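Local coordinates for DUF1214 domain-containing protein (PDB 6ANS), which is of unknown function, a DUF1214 family protein of Burkholderia cenocepacia that forms a two-subunit assembly and binds a sodium ion, at residues Y133-T138 with T152-A157; D42-S47 with Q236-T241; R119-V124 with E211-Q216. All coordinates share one frame; numbering follows the deposited sequence.

Contact 1. Residues Y133-T138 with T152-A157; sequences YLSFGT and TGFLDA
The ring of Phe-154 is met at its edge, near its plane, by the phenol oxygen of Tyr-133, with OH 4.2 Å from CZ; Asp-156 OD2, hydrogen-bonded to Asn-275 and paired with Lys-158, also lies in the ring plane, at the edge. Ser-135 CB and the carbonyl of Phe-136 come in obliquely, CB standing 3.8 Å from Phe-154 CZ. On one face of the Tyr-133 ring, toward its rim, sits a water that bridges Leu-134 O and Ala-157 N. These groups decorate an antiparallel pair of strands, 133-138 with 152-155, the second being the outermost strand within this chain of a four-stranded antiparallel sheet; both segments belong to the DUF1214 family region.

Phe-154 and Gly-137 form a non-hydrogen-bonded pair. With CG anti to the backbone N (chi1 -177°), the Phe-154 ring is carried back over the neighbouring strand, where Gly-137 adds no side chain and small Ser-135 leaves room for the ring. The hydroxyls of Tyr-133 and Ser-135 both bond to Asp-273, so a polar cluster borders this ring. Phe-136 and Leu-155 project from the other face of the sheet and suit its buried, apolar side; there Leu-155 packs on Val-182.

Phe-136 and Leu-155 exchange two backbone bonds. Phe-136 N approaches Leu-155 O almost head-on (C=O...N 165°), and that oxygen also lies at the edge of the Phe-136 ring, 3.6 Å from CD2. At the far end, Thr-138 N binds Gly-153 O, and Thr-152 N closes on Thr-138 O. The two threonine side chains cross at about a right angle, bringing Thr-138 OG1 within 2.7 Å of Thr-152 OG1; Thr-138 OG1 is bonded to Arg-183 O and Thr-152 OG1 to Thr-188 OG1.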
loop_
_atom_site.group_PDB
_atom_site.type_symbol
_atom_site.label_atom_id
_atom_site.label_comp_id
_atom_site.label_asym_id
_atom_site.label_seq_id
_atom_site.Cartn_x
_atom_site.Cartn_y
_atom_site.Cartn_z
ATOM N N TYR A 133 11.568 -5.560 -21.108
ATOM C CA TYR A 133 12.454 -6.181 -20.131
ATOM C C TYR A 133 11.664 -6.721 -18.941
ATOM O O TYR A 133 10.915 -5.983 -18.291
ATOM C CB TYR A 133 13.549 -5.226 -19.656
ATOM C CG TYR A 133 14.575 -5.934 -18.779
ATOM C CD1 TYR A 133 14.373 -6.060 -17.398
ATOM C CD2 TYR A 133 15.723 -6.496 -19.327
ATOM C CE1 TYR A 133 15.294 -6.720 -16.586
ATOM C CE2 TYR A 133 16.656 -7.162 -18.526
ATOM C CZ TYR A 133 16.432 -7.272 -17.156
ATOM O OH TYR A 133 17.339 -7.931 -16.365
ATOM N N LEU A 134 11.868 -8.006 -18.647
ATOM C CA LEU A 134 11.166 -8.729 -17.592
ATOM C C LEU A 134 12.131 -9.738 -16.986
ATOM O O LEU A 134 12.655 -10.587 -17.714
ATOM C CB LEU A 134 9.942 -9.438 -18.177
ATOM C CG LEU A 134 9.202 -10.383 -17.243
ATOM C CD1 LEU A 134 8.567 -9.564 -16.136
ATOM C CD2 LEU A 134 8.148 -11.156 -18.032
ATOM N N SER A 135 12.406 -9.641 -15.677
ATOM C CA SER A 135 13.313 -10.596 -15.055
ATOM C C SER A 135 12.715 -11.122 -13.759
ATOM O O SER A 135 11.896 -10.456 -13.116
ATOM C CB SER A 135 14.716 -9.996 -14.825
ATOM O OG SER A 135 14.738 -9.073 -13.754
ATOM N N PHE A 136 13.109 -12.350 -13.411
ATOM C CA PHE A 136 12.631 -13.053 -12.227
ATOM C C PHE A 136 13.836 -13.515 -11.427
ATOM O O PHE A 136 14.618 -14.326 -11.917
ATOM C CB PHE A 136 11.769 -14.269 -12.589
ATOM C CG PHE A 136 10.560 -13.952 -13.442
ATOM C CD1 PHE A 136 9.336 -13.687 -12.857
ATOM C CD2 PHE A 136 10.650 -13.945 -14.832
ATOM C CE1 PHE A 136 8.217 -13.400 -13.643
ATOM C CE2 PHE A 136 9.541 -13.668 -15.615
ATOM C CZ PHE A 136 8.324 -13.398 -15.017
ATOM N N GLY A 137 13.976 -13.033 -10.201
ATOM C CA GLY A 137 15.026 -13.491 -9.302
ATOM C C GLY A 137 14.458 -14.116 -8.042
ATOM O O GLY A 137 13.524 -13.581 -7.443
ATOM N N THR A 138 15.022 -15.251 -7.635
ATOM C CA THR A 138 14.697 -15.769 -6.316
ATOM C C THR A 138 15.831 -15.424 -5.361
ATOM O O THR A 138 16.992 -15.352 -5.759
ATOM C CB THR A 138 14.400 -17.274 -6.338
ATOM O OG1 THR A 138 15.550 -18.008 -6.753
ATOM C CG2 THR A 138 13.225 -17.560 -7.290
ATOM N N THR A 152 19.336 -16.828 -5.495
ATOM C CA THR A 152 19.393 -18.274 -5.648
ATOM C C THR A 152 18.997 -18.768 -7.041
ATOM O O THR A 152 19.302 -19.915 -7.372
ATOM C CB THR A 152 18.500 -18.958 -4.599
ATOM O OG1 THR A 152 17.175 -18.395 -4.648
ATOM C CG2 THR A 152 19.085 -18.789 -3.206
ATOM N N GLY A 153 18.360 -17.941 -7.867
ATOM C CA GLY A 153 17.974 -18.329 -9.216
ATOM C C GLY A 153 17.624 -17.090 -10.009
ATOM O O GLY A 153 17.425 -16.005 -9.453
ATOM N N PHE A 154 17.545 -17.260 -11.325
ATOM C CA PHE A 154 17.345 -16.113 -12.191
ATOM C C PHE A 154 16.782 -16.567 -13.529
ATOM O O PHE A 154 17.188 -17.597 -14.059
ATOM C CB PHE A 154 18.649 -15.329 -12.408
ATOM C CG PHE A 154 18.457 -14.097 -13.235
ATOM C CD1 PHE A 154 17.969 -12.929 -12.657
ATOM C CD2 PHE A 154 18.731 -14.111 -14.598
ATOM C CE1 PHE A 154 17.769 -11.779 -13.427
ATOM C CE2 PHE A 154 18.542 -12.979 -15.368
ATOM C CZ PHE A 154 18.056 -11.804 -14.782
ATOM N N LEU A 155 15.843 -15.790 -14.062
ATOM C CA LEU A 155 15.295 -16.058 -15.385
ATOM C C LEU A 155 14.888 -14.739 -16.019
ATOM O O LEU A 155 14.203 -13.932 -15.381
ATOM C CB LEU A 155 14.091 -17.004 -15.295
ATOM C CG LEU A 155 13.286 -17.327 -16.545
ATOM C CD1 LEU A 155 14.116 -18.129 -17.516
ATOM C CD2 LEU A 155 12.016 -18.088 -16.179
ATOM N N ASP A 156 15.348 -14.511 -17.246
ATOM C CA ASP A 156 14.966 -13.354 -18.052
ATOM C C ASP A 156 14.623 -13.855 -19.456
ATOM O O ASP A 156 14.417 -15.057 -19.677
ATOM C CB ASP A 156 16.059 -12.276 -18.049
ATOM C CG ASP A 156 17.348 -12.724 -18.729
ATOM O OD1 ASP A 156 17.404 -13.832 -19.305
ATOM O OD2 ASP A 156 18.325 -11.943 -18.681
ATOM N N ALA A 157 14.579 -12.928 -20.432
ATOM C CA ALA A 157 14.207 -13.284 -21.813
ATOM C C ALA A 157 15.190 -14.261 -22.452
ATOM O O ALA A 157 14.824 -14.983 -23.388
ATOM C CB ALA A 157 14.120 -12.040 -22.692
HETATM O O HOH W 1 14.573 -9.924 -19.907
#

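Contact 2. Residues D42-S47 with Q236-T241; sequences DTLKRS and QFVEQT
Charge pairing joins Arg-46 to Glu-239 across two nearly parallel helices whose local axes approach to 8.6 Å at 15°. The guanidinium grips the carboxylate side-on: NE reaches Glu-239 OE2 at 3.0 Å and NH2 reaches OE1 at 2.7 Å. Each carboxylate oxygen accepts on its syn lone pair, tilted somewhat out of the guanidinium plane; the two planes differ by 26°. A bend at chi3 (68°) turns the Arg-46 head toward Glu-239, whose extended chain spans the gap.

Van der Waals packing lies alongside. Leu-44 CD2 meets Val-238 CG2 at 4.0 Å, and helix 60-83 adds Met-74 and Leu-73; the Thr-43 methyl CG2 lies 4.1 Å from Gln-236 N. The small Ser-47 lets the helices come close, its OG 3.2 Å from Glu-239 CA.

Among the polar contacts, Ser-47 OG donates back to Thr-43 O, which also accepts from Ser-47 N on the opposite face of its plane. One water links Thr-43 OG1, itself bonded to Asp-39 O, with Gln-236 NE2; another donates to Arg-46 O and Glu-239 OE2.

With two nitrogens on two oxygens, the ion pair restricts rotation of both end groups, and the water adds a second donor to OE2, which would further stabilise the carboxylate's negative charge.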
loop_
_atom_site.group_PDB
_atom_site.type_symbol
_atom_site.label_atom_id
_atom_site.label_comp_id
_atom_site.label_asym_id
_atom_site.label_seq_id
_atom_site.Cartn_x
_atom_site.Cartn_y
_atom_site.Cartn_z
ATOM N N ASP A 42 9.537 0.082 19.849
ATOM C CA ASP A 42 10.850 0.556 20.303
ATOM C C ASP A 42 11.948 0.310 19.268
ATOM O O ASP A 42 12.911 1.085 19.187
ATOM C CB ASP A 42 11.255 -0.126 21.613
ATOM C CG ASP A 42 10.427 0.334 22.795
ATOM O OD1 ASP A 42 9.739 1.378 22.686
ATOM O OD2 ASP A 42 10.500 -0.338 23.846
ATOM N N THR A 43 11.863 -0.789 18.517
ATOM C CA THR A 43 12.814 -0.994 17.431
ATOM C C THR A 43 12.601 0.040 16.338
ATOM O O THR A 43 13.562 0.626 15.829
ATOM C CB THR A 43 12.684 -2.414 16.883
ATOM O OG1 THR A 43 12.915 -3.342 17.946
ATOM C CG2 THR A 43 13.675 -2.661 15.708
ATOM N N LEU A 44 11.345 0.299 15.990
ATOM C CA LEU A 44 11.029 1.404 15.090
ATOM C C LEU A 44 11.634 2.709 15.585
ATOM O O LEU A 44 12.285 3.438 14.826
ATOM C CB LEU A 44 9.518 1.545 14.987
ATOM C CG LEU A 44 8.949 0.705 13.877
ATOM C CD1 LEU A 44 7.432 0.770 13.894
ATOM C CD2 LEU A 44 9.548 1.305 12.608
ATOM N N LYS A 45 11.435 3.010 16.871
ATOM C CA LYS A 45 11.949 4.256 17.425
ATOM C C LYS A 45 13.462 4.332 17.281
ATOM O O LYS A 45 13.997 5.338 16.808
ATOM C CB LYS A 45 11.529 4.390 18.896
ATOM C CG LYS A 45 12.023 5.654 19.596
ATOM C CD LYS A 45 11.182 5.926 20.870
ATOM C CE LYS A 45 11.345 4.821 21.913
ATOM N NZ LYS A 45 10.604 5.103 23.177
ATOM N N ARG A 46 14.163 3.251 17.658
ATOM C CA ARG A 46 15.617 3.236 17.607
ATOM C C ARG A 46 16.141 3.431 16.186
ATOM O O ARG A 46 17.248 3.951 15.999
ATOM C CB ARG A 46 16.128 1.921 18.191
ATOM C CG ARG A 46 17.599 1.912 18.506
ATOM C CD ARG A 46 18.017 0.625 19.206
ATOM N NE ARG A 46 17.913 -0.537 18.319
ATOM C CZ ARG A 46 17.241 -1.642 18.627
ATOM N NH1 ARG A 46 16.643 -1.739 19.813
ATOM N NH2 ARG A 46 17.181 -2.651 17.766
ATOM N N SER A 47 15.353 3.057 15.178
ATOM C CA SER A 47 15.735 3.298 13.787
ATOM C C SER A 47 15.951 4.774 13.484
ATOM O O SER A 47 16.669 5.094 12.534
ATOM C CB SER A 47 14.667 2.767 12.842
ATOM O OG SER A 47 14.606 1.363 12.887
ATOM N N GLN A 236 12.833 -4.991 12.394
ATOM C CA GLN A 236 14.264 -5.102 12.138
ATOM C C GLN A 236 14.606 -4.785 10.686
ATOM O O GLN A 236 15.719 -4.328 10.407
ATOM C CB GLN A 236 14.757 -6.496 12.540
ATOM C CG GLN A 236 14.980 -6.624 14.057
ATOM C CD GLN A 236 14.657 -8.005 14.586
ATOM O OE1 GLN A 236 14.585 -8.975 13.822
ATOM N NE2 GLN A 236 14.490 -8.113 15.911
ATOM N N PHE A 237 13.663 -5.008 9.763
ATOM C CA PHE A 237 13.847 -4.585 8.376
ATOM C C PHE A 237 14.037 -3.073 8.271
ATOM O O PHE A 237 14.899 -2.606 7.519
ATOM C CB PHE A 237 12.652 -5.036 7.531
ATOM C CG PHE A 237 12.772 -4.718 6.053
ATOM C CD1 PHE A 237 13.357 -5.634 5.172
ATOM C CD2 PHE A 237 12.282 -3.516 5.545
ATOM C CE1 PHE A 237 13.454 -5.351 3.804
ATOM C CE2 PHE A 237 12.380 -3.218 4.184
ATOM C CZ PHE A 237 12.965 -4.140 3.304
ATOM N N VAL A 238 13.232 -2.291 8.997
ATOM C CA VAL A 238 13.372 -0.833 8.955
ATOM C C VAL A 238 14.758 -0.421 9.429
ATOM O O VAL A 238 15.464 0.356 8.768
ATOM C CB VAL A 238 12.290 -0.148 9.811
ATOM C CG1 VAL A 238 12.561 1.350 9.866
ATOM C CG2 VAL A 238 10.917 -0.412 9.251
ATOM N N GLU A 239 15.172 -0.945 10.580
ATOM C CA GLU A 239 16.465 -0.560 11.138
ATOM C C GLU A 239 17.608 -0.993 10.235
ATOM O O GLU A 239 18.507 -0.198 9.932
ATOM C CB GLU A 239 16.642 -1.160 12.531
ATOM C CG GLU A 239 18.014 -0.868 13.143
ATOM C CD GLU A 239 18.012 -0.994 14.651
ATOM O OE1 GLU A 239 17.719 -2.113 15.126
ATOM O OE2 GLU A 239 18.338 0.001 15.352
ATOM N N GLN A 240 17.585 -2.252 9.775
ATOM C CA GLN A 240 18.715 -2.769 8.994
ATOM C C GLN A 240 18.765 -2.176 7.590
ATOM O O GLN A 240 19.853 -1.924 7.061
ATOM C CB GLN A 240 18.671 -4.297 8.909
ATOM C CG GLN A 240 18.847 -5.019 10.233
ATOM C CD GLN A 240 20.135 -4.635 10.935
ATOM O OE1 GLN A 240 21.203 -4.562 10.314
ATOM N NE2 GLN A 240 20.044 -4.387 12.239
ATOM N N THR A 241 17.612 -1.960 6.959
ATOM C CA THR A 241 17.625 -1.420 5.598
ATOM C C THR A 241 18.120 0.013 5.598
ATOM O O THR A 241 18.971 0.386 4.780
ATOM C CB THR A 241 16.233 -1.499 4.975
ATOM O OG1 THR A 241 15.819 -2.864 4.933
ATOM C CG2 THR A 241 16.204 -0.901 3.540
HETATM O O HOH W 2 14.724 -5.345 17.631
HETATM O O HOH W 3 19.395 2.257 14.722
#

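Contact 3. Residues R119-V124 with E211-Q216; sequences RCEYRV and ERIDAQ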
loop_
_atom_site.group_PDB
_atom_site.type_symbol
_atom_site.label_atom_id
_atom_site.label_comp_id
_atom_site.label_asym_id
_atom_site.label_seq_id
_atom_site.Cartn_x
_atom_site.Cartn_y
_atom_site.Cartn_z
ATOM N N ARG A 119 11.277 -24.753 0.101
ATOM C CA ARG A 119 11.012 -26.180 0.174
ATOM C C ARG A 119 9.746 -26.585 -0.569
ATOM O O ARG A 119 9.449 -27.778 -0.656
ATOM C CB ARG A 119 10.916 -26.610 1.638
ATOM C CG ARG A 119 12.186 -26.319 2.444
ATOM C CD ARG A 119 11.920 -26.446 3.930
ATOM N NE ARG A 119 10.892 -25.508 4.375
ATOM C CZ ARG A 119 10.438 -25.447 5.624
ATOM N NH1 ARG A 119 10.918 -26.277 6.544
ATOM N NH2 ARG A 119 9.498 -24.571 5.954
ATOM N N CYS A 120 9.000 -25.627 -1.105
ATOM C CA CYS A 120 7.748 -25.874 -1.801
ATOM C C CYS A 120 7.925 -25.526 -3.276
ATOM O O CYS A 120 9.005 -25.123 -3.710
ATOM C CB CYS A 120 6.619 -25.064 -1.141
ATOM S SG CYS A 120 6.494 -25.396 0.665
ATOM N N GLU A 121 6.855 -25.673 -4.055
ATOM C CA GLU A 121 6.906 -25.351 -5.476
ATOM C C GLU A 121 5.792 -24.376 -5.843
ATOM O O GLU A 121 4.691 -24.442 -5.287
ATOM C CB GLU A 121 6.808 -26.622 -6.309
ATOM C CG GLU A 121 7.943 -27.612 -6.016
ATOM C CD GLU A 121 7.950 -28.775 -6.995
ATOM O OE1 GLU A 121 6.886 -29.401 -7.170
ATOM O OE2 GLU A 121 9.008 -29.047 -7.597
ATOM N N TYR A 122 6.082 -23.474 -6.781
ATOM C CA TYR A 122 5.176 -22.397 -7.148
ATOM C C TYR A 122 5.057 -22.294 -8.662
ATOM O O TYR A 122 6.007 -22.565 -9.409
ATOM C CB TYR A 122 5.650 -21.040 -6.566
ATOM C CG TYR A 122 5.731 -21.076 -5.056
ATOM C CD1 TYR A 122 4.678 -20.630 -4.265
ATOM C CD2 TYR A 122 6.853 -21.592 -4.426
ATOM C CE1 TYR A 122 4.759 -20.681 -2.879
ATOM C CE2 TYR A 122 6.945 -21.661 -3.047
ATOM C CZ TYR A 122 5.901 -21.208 -2.278
ATOM O OH TYR A 122 6.007 -21.285 -0.916
ATOM N N ARG A 123 3.876 -21.886 -9.098
ATOM C CA ARG A 123 3.590 -21.574 -10.492
ATOM C C ARG A 123 3.318 -20.078 -10.610
ATOM O O ARG A 123 2.468 -19.539 -9.889
ATOM C CB ARG A 123 2.375 -22.363 -10.980
ATOM C CG ARG A 123 2.355 -22.643 -12.452
ATOM C CD ARG A 123 1.001 -23.208 -12.890
ATOM N NE ARG A 123 0.426 -24.119 -11.905
ATOM C CZ ARG A 123 0.702 -25.417 -11.828
ATOM N NH1 ARG A 123 1.560 -25.972 -12.683
ATOM N NH2 ARG A 123 0.118 -26.161 -10.897
ATOM N N VAL A 124 4.046 -19.408 -11.496
ATOM C CA VAL A 124 3.787 -18.019 -11.854
ATOM C C VAL A 124 3.171 -18.024 -13.244
ATOM O O VAL A 124 3.769 -18.563 -14.186
ATOM C CB VAL A 124 5.060 -17.161 -11.823
ATOM C CG1 VAL A 124 4.744 -15.753 -12.303
ATOM C CG2 VAL A 124 5.654 -17.137 -10.418
ATOM N N GLU A 211 0.961 -18.923 -7.317
ATOM C CA GLU A 211 0.229 -19.837 -6.462
ATOM C C GLU A 211 1.108 -21.037 -6.129
ATOM O O GLU A 211 2.065 -21.348 -6.838
ATOM C CB GLU A 211 -1.068 -20.298 -7.125
ATOM C CG GLU A 211 -0.848 -21.067 -8.409
ATOM C CD GLU A 211 -2.121 -21.224 -9.237
ATOM O OE1 GLU A 211 -3.223 -20.936 -8.719
ATOM O OE2 GLU A 211 -2.014 -21.633 -10.410
ATOM N N ARG A 212 0.760 -21.720 -5.044
ATOM C CA ARG A 212 1.395 -22.993 -4.732
ATOM C C ARG A 212 0.959 -24.044 -5.741
ATOM O O ARG A 212 -0.182 -24.038 -6.211
ATOM C CB ARG A 212 1.011 -23.445 -3.331
ATOM C CG ARG A 212 1.809 -22.792 -2.254
ATOM C CD ARG A 212 3.130 -23.501 -2.118
ATOM N NE ARG A 212 2.967 -24.836 -1.560
ATOM C CZ ARG A 212 2.902 -25.090 -0.255
ATOM N NH1 ARG A 212 2.968 -24.091 0.616
ATOM N NH2 ARG A 212 2.768 -26.339 0.177
ATOM N N ILE A 213 1.883 -24.936 -6.102
ATOM C CA ILE A 213 1.573 -25.885 -7.163
ATOM C C ILE A 213 0.530 -26.887 -6.698
ATOM O O ILE A 213 -0.407 -27.212 -7.440
ATOM C CB ILE A 213 2.844 -26.576 -7.689
ATOM C CG1 ILE A 213 3.500 -25.710 -8.773
ATOM C CG2 ILE A 213 2.549 -27.990 -8.171
ATOM C CD1 ILE A 213 4.689 -26.370 -9.456
ATOM N N ASP A 214 0.661 -27.404 -5.484
ATOM C CA ASP A 214 -0.331 -28.349 -4.999
ATOM C C ASP A 214 -1.449 -27.587 -4.306
ATOM O O ASP A 214 -1.193 -26.668 -3.525
ATOM C CB ASP A 214 0.288 -29.403 -4.080
ATOM C CG ASP A 214 0.675 -30.663 -4.841
ATOM O OD1 ASP A 214 -0.033 -30.988 -5.818
ATOM O OD2 ASP A 214 1.680 -31.322 -4.487
ATOM N N ALA A 215 -2.686 -27.950 -4.637
ATOM C CA ALA A 215 -3.857 -27.258 -4.120
ATOM C C ALA A 215 -3.803 -27.173 -2.599
ATOM O O ALA A 215 -3.617 -28.178 -1.908
ATOM C CB ALA A 215 -5.125 -27.983 -4.573
ATOM N N GLN A 216 -3.945 -25.963 -2.086
ATOM C CA GLN A 216 -3.844 -25.694 -0.661
ATOM C C GLN A 216 -5.228 -25.623 -0.030
ATOM O O GLN A 216 -6.147 -25.020 -0.590
ATOM C CB GLN A 216 -3.105 -24.378 -0.425
ATOM C CG GLN A 216 -1.715 -24.354 -1.016
ATOM C CD GLN A 216 -0.762 -25.251 -0.260
ATOM O OE1 GLN A 216 -0.711 -25.223 0.970
ATOM N NE2 GLN A 216 -0.011 -26.067 -0.989
HETATM O O HOH W 4 4.803 -27.232 -3.206
#
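Strands 122-124 and 211-212 run antiparallel, with Tyr-122 and Arg-212 a non-hydrogen-bonded pair (CA to CA 4.5 Å) and Arg-123 and Glu-211 a hydrogen-bonded one, in which Arg-123 N donates to Glu-211 O at 2.9 Å and Glu-211 N returns a bond to Arg-123 O.

Arg-212 folds back on itself, bent at chi2 (-81°) and chi3 (-70°), so that its CD packs obliquely against the Tyr-122 ring and its head is layered between two residues. CD lies 3.3 Å from Tyr-122 CE1; the ring and guanidinium planes are 71° apart, and no flat stack forms. Cys-120 SG sits over the centre of one guanidinium face, 3.7 Å from CZ of Arg-212, while the amide carbon of Gln-216 covers the opposite face. Arg-212 NH1 and Tyr-122 OH both bond to Gly-87 O, which ties the two polar ends to one carbonyl.

On the other side, Arg-123 and Glu-211 lie side by side, pointing the same way. Their ion pair is long, with NE 3.8 Å from OE2, and the two planes are almost perpendicular. Ile-213 packs on both neighbours: CD1 meets Glu-121 CB at 3.8 Å, and CG1 lies over one face of the Arg-123 guanidinium. Beyond the last paired strand residue, Ile-213 N still reaches Glu-121 O, from above its carbonyl plane. Long, flexible charged chains suit this solvent-facing surface because their methylenes can pack while their heads remain polar.

Such pairing is that of the outermost strand within this chain, 207-212, of a mixed four-stranded beta sheet, where the chain turns away into a loop.

Contacts 1 and 3 belong to two different four-stranded sheets, yet their strands 122-125 and 133-140 follow each other in the chain; their centres are 18 Å apart and their nearest atoms about 4 Å, without touching. Contact 2 instead joins helices 35-46 and 224-251, with its centre 30 Å from that of contact 1 and 32 Å from that of contact 3. It lies across the chain's centre from contact 1, and Asp-42, Leu-44 and Lys-45 also meet the second subunit. Helix 224-251 follows strand 207-212 of contact 3. The sodium ion, bound at Gly-103 and Ala-104, is about 12 Å from the Ser-135 side chain of contact 1.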